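Local coordinates for protein hybrid kinase (PDB 6QRL) that probably passes phosphate from ATP to a histidine as a hybrid sensor kinase, and binds the second messenger cyclic di-GMP through its pseudo-receiver domain, at residues S73-T78 / A91-Y96. Numbering follows the deposited sequence.
Sequences SVVLLT and AGFSGY. With C2E (9,9'-[(2R,3R,3aS,5S,7aR,9R,10R,10aS,12S,14aR)-3,5,10,12-tetrahydroxy-5,12-dioxidooctahydro-2H,7H-difuro[3,2-d:3',2'-j][1,3,7,9,2,8]tetraoxadiphosphacyclododecine-2,9-diyl]bis(2-amino-1,9-dihydro-6H-purin-6-one)), chain C.
Val75 and Tyr96 sit side by side on parallel neighbouring strands, the fourth and fifth of the five-stranded sheet of a receiver-type domain, joined by a beta-alpha-beta crossover through helix 85-91. Val75 N gives its hydrogen to Gly95 O (3.1 Å), while Ser94 N donates to Ser73 O (2.8 Å). Phe93, one residue before Ser94, comes out of the loop that follows the Schellman motif at Gly92. Val75 CB stands over one face of its ring, offset toward the rim, in a CH-pi contact, 3.9 Å from the centroid; on the same ring, CD1 and CE1 lie against Ser73 CB.

Tyr96 is the side chain to follow outward. Its CB packs on Leu77 CD1 (3.7 Å) and Val75 CG1. With chi1 at 69°, CG stands between the backbone N and the carbonyl carbon, which turns the ring away from the neighbouring strand and lays it along a guanine base of the bound cyclic di-GMP: N1 of the base is 3.5 Å above the ring plane, over its centre, and CE1 approaches C6. The same base is hydrogen-bonded to the Tyr96 backbone: N donates to O6, and O accepts from both N1 and N2. At the tip, the Tyr96 hydroxyl OH donates to phosphate oxygen O2P (2.7 Å), which lies in the plane of the ring.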
loop_
_atom_site.group_PDB
_atom_site.type_symbol
_atom_site.label_atom_id
_atom_site.label_comp_id
_atom_site.label_asym_id
_atom_site.label_seq_id
_atom_site.Cartn_x
_atom_site.Cartn_y
_atom_site.Cartn_z
ATOM N N SER A 73 1.354 -5.364 -1.080
ATOM C CA SER A 73 0.362 -4.291 -0.803
ATOM C C SER A 73 -0.105 -4.340 0.640
ATOM O O SER A 73 -0.275 -5.428 1.173
ATOM C CB SER A 73 -0.826 -4.392 -1.719
ATOM O OG SER A 73 -0.432 -4.302 -3.073
ATOM N N VAL A 74 -0.297 -3.162 1.211
ATOM C CA VAL A 74 -0.826 -2.912 2.575
ATOM C C VAL A 74 -2.044 -2.005 2.416
ATOM O O VAL A 74 -1.895 -0.965 1.758
ATOM C CB VAL A 74 0.248 -2.235 3.434
ATOM C CG1 VAL A 74 -0.224 -2.042 4.851
ATOM C CG2 VAL A 74 1.557 -3.008 3.414
ATOM N N VAL A 75 -3.156 -2.327 3.068
ATOM C CA VAL A 75 -4.397 -1.528 2.937
ATOM C C VAL A 75 -4.474 -0.527 4.102
ATOM O O VAL A 75 -4.187 -0.935 5.250
ATOM C CB VAL A 75 -5.632 -2.448 2.854
ATOM C CG1 VAL A 75 -5.738 -3.372 4.060
ATOM C CG2 VAL A 75 -6.921 -1.662 2.700
ATOM N N LEU A 76 -4.917 0.703 3.832
ATOM C CA LEU A 76 -5.186 1.746 4.868
ATOM C C LEU A 76 -6.672 1.708 5.254
ATOM O O LEU A 76 -7.521 1.932 4.376
ATOM C CB LEU A 76 -4.835 3.130 4.307
ATOM C CG LEU A 76 -3.370 3.557 4.309
ATOM C CD1 LEU A 76 -2.409 2.411 4.099
ATOM C CD2 LEU A 76 -3.101 4.708 3.338
ATOM N N LEU A 77 -6.967 1.522 6.541
ATOM C CA LEU A 77 -8.327 1.293 7.087
ATOM C C LEU A 77 -8.626 2.332 8.166
ATOM O O LEU A 77 -7.688 2.729 8.885
ATOM C CB LEU A 77 -8.400 -0.113 7.699
ATOM C CG LEU A 77 -8.208 -1.280 6.728
ATOM C CD1 LEU A 77 -8.170 -2.608 7.474
ATOM C CD2 LEU A 77 -9.329 -1.312 5.716
ATOM N N THR A 78 -9.890 2.709 8.333
ATOM C CA THR A 78 -10.359 3.362 9.579
ATOM C C THR A 78 -10.491 2.276 10.645
ATOM O O THR A 78 -10.631 1.095 10.311
ATOM C CB THR A 78 -11.677 4.108 9.364
ATOM O OG1 THR A 78 -12.703 3.134 9.141
ATOM C CG2 THR A 78 -11.588 5.097 8.211
ATOM N N ALA A 91 -7.989 -11.657 -0.100
ATOM C CA ALA A 91 -7.771 -11.009 -1.413
ATOM C C ALA A 91 -6.258 -10.920 -1.731
ATOM O O ALA A 91 -5.920 -10.742 -2.884
ATOM C CB ALA A 91 -8.447 -9.663 -1.427
ATOM N N GLY A 92 -5.367 -11.012 -0.749
ATOM C CA GLY A 92 -3.907 -11.034 -0.983
ATOM C C GLY A 92 -3.142 -9.869 -0.341
ATOM O O GLY A 92 -1.944 -9.733 -0.595
ATOM N N PHE A 93 -3.785 -8.997 0.424
ATOM C CA PHE A 93 -3.071 -7.919 1.150
ATOM C C PHE A 93 -2.122 -8.516 2.199
ATOM O O PHE A 93 -2.470 -9.457 2.902
ATOM C CB PHE A 93 -4.060 -6.957 1.791
ATOM C CG PHE A 93 -4.576 -5.929 0.820
ATOM C CD1 PHE A 93 -3.810 -4.812 0.508
ATOM C CD2 PHE A 93 -5.837 -6.047 0.274
ATOM C CE1 PHE A 93 -4.289 -3.847 -0.364
ATOM C CE2 PHE A 93 -6.320 -5.074 -0.588
ATOM C CZ PHE A 93 -5.542 -3.985 -0.915
ATOM N N SER A 94 -0.935 -7.949 2.305
ATOM C CA SER A 94 0.120 -8.388 3.251
ATOM C C SER A 94 -0.302 -8.050 4.686
ATOM O O SER A 94 -0.025 -8.818 5.599
ATOM C CB SER A 94 1.413 -7.691 2.901
ATOM O OG SER A 94 2.421 -7.935 3.870
ATOM N N GLY A 95 -0.939 -6.905 4.867
ATOM C CA GLY A 95 -1.274 -6.338 6.182
ATOM C C GLY A 95 -2.087 -5.065 6.014
ATOM O O GLY A 95 -2.494 -4.720 4.881
ATOM N N TYR A 96 -2.352 -4.417 7.125
ATOM C CA TYR A 96 -3.180 -3.195 7.196
ATOM C C TYR A 96 -2.442 -2.172 8.065
ATOM O O TYR A 96 -1.555 -2.543 8.866
ATOM C CB TYR A 96 -4.562 -3.515 7.761
ATOM C CG TYR A 96 -4.564 -3.905 9.213
ATOM C CD1 TYR A 96 -4.488 -5.233 9.598
ATOM C CD2 TYR A 96 -4.613 -2.929 10.205
ATOM C CE1 TYR A 96 -4.438 -5.589 10.938
ATOM C CE2 TYR A 96 -4.598 -3.266 11.544
ATOM C CZ TYR A 96 -4.529 -4.600 11.915
ATOM O OH TYR A 96 -4.495 -4.909 13.238
HETATM P P1 C2E C . -4.190 -3.632 16.436
HETATM O O2P C2E C . -4.450 -2.987 15.094
HETATM O O1P C2E C . -5.149 -4.655 16.965
HETATM O "O5'" C2E C . -2.799 -4.407 16.262
HETATM C "C5'" C2E C . -2.403 -5.331 17.278
HETATM C "C4'" C2E C . -1.085 -5.912 16.863
HETATM O "O4'" C2E C . -1.267 -6.737 15.696
HETATM C "C3'" C2E C . -0.046 -4.890 16.432
HETATM O "O3'" C2E C . 0.550 -4.389 17.641
HETATM C "C2'" C2E C . 0.873 -5.720 15.508
HETATM O "O2'" C2E C . 2.053 -6.132 16.166
HETATM C "C1'" C2E C . -0.004 -6.909 15.094
HETATM N N9 C2E C . -0.267 -7.044 13.661
HETATM C C8 C2E C . -0.439 -8.233 12.993
HETATM N N7 C2E C . -0.746 -8.071 11.728
HETATM C C5 C2E C . -0.803 -6.696 11.553
HETATM C C6 C2E C . -1.089 -5.936 10.396
HETATM O O6 C2E C . -1.401 -6.335 9.272
HETATM N N1 C2E C . -1.053 -4.567 10.656
HETATM C C2 C2E C . -0.757 -3.992 11.870
HETATM N N2 C2E C . -0.778 -2.650 11.916
HETATM N N3 C2E C . -0.484 -4.703 12.966
HETATM C C4 C2E C . -0.520 -6.044 12.738
HETATM P P11 C2E C . 0.995 -2.848 17.625
HETATM O O21 C2E C . 1.681 -2.642 16.308
HETATM O O11 C2E C . 1.739 -2.566 18.899
HETATM O O5A C2E C . -0.376 -2.021 17.689
HETATM C C5A C2E C . -1.134 -1.901 18.930
HETATM C C4A C2E C . -2.371 -1.076 18.672
HETATM O O4A C2E C . -1.995 0.311 18.490
HETATM C C3A C2E C . -3.156 -1.416 17.409
HETATM O O3A C2E C . -3.975 -2.571 17.642
HETATM C C2A C2E C . -3.918 -0.116 17.170
HETATM O O2A C2E C . -5.049 0.142 17.963
HETATM C C1A C2E C . -2.869 0.927 17.558
HETATM N N91 C2E C . -2.105 1.346 16.397
HETATM C C81 C2E C . -1.020 0.680 15.889
HETATM N N71 C2E C . -0.544 1.223 14.793
HETATM C C51 C2E C . -1.379 2.308 14.572
HETATM C C61 C2E C . -1.337 3.270 13.539
HETATM O O61 C2E C . -0.581 3.297 12.557
HETATM N N11 C2E C . -2.354 4.217 13.696
HETATM C C21 C2E C . -3.276 4.243 14.716
HETATM N N21 C2E C . -4.148 5.264 14.686
HETATM N N31 C2E C . -3.336 3.324 15.677
HETATM C C41 C2E C . -2.351 2.401 15.555
HETATM O O HOH W 1 0.556 -8.005 -0.668
#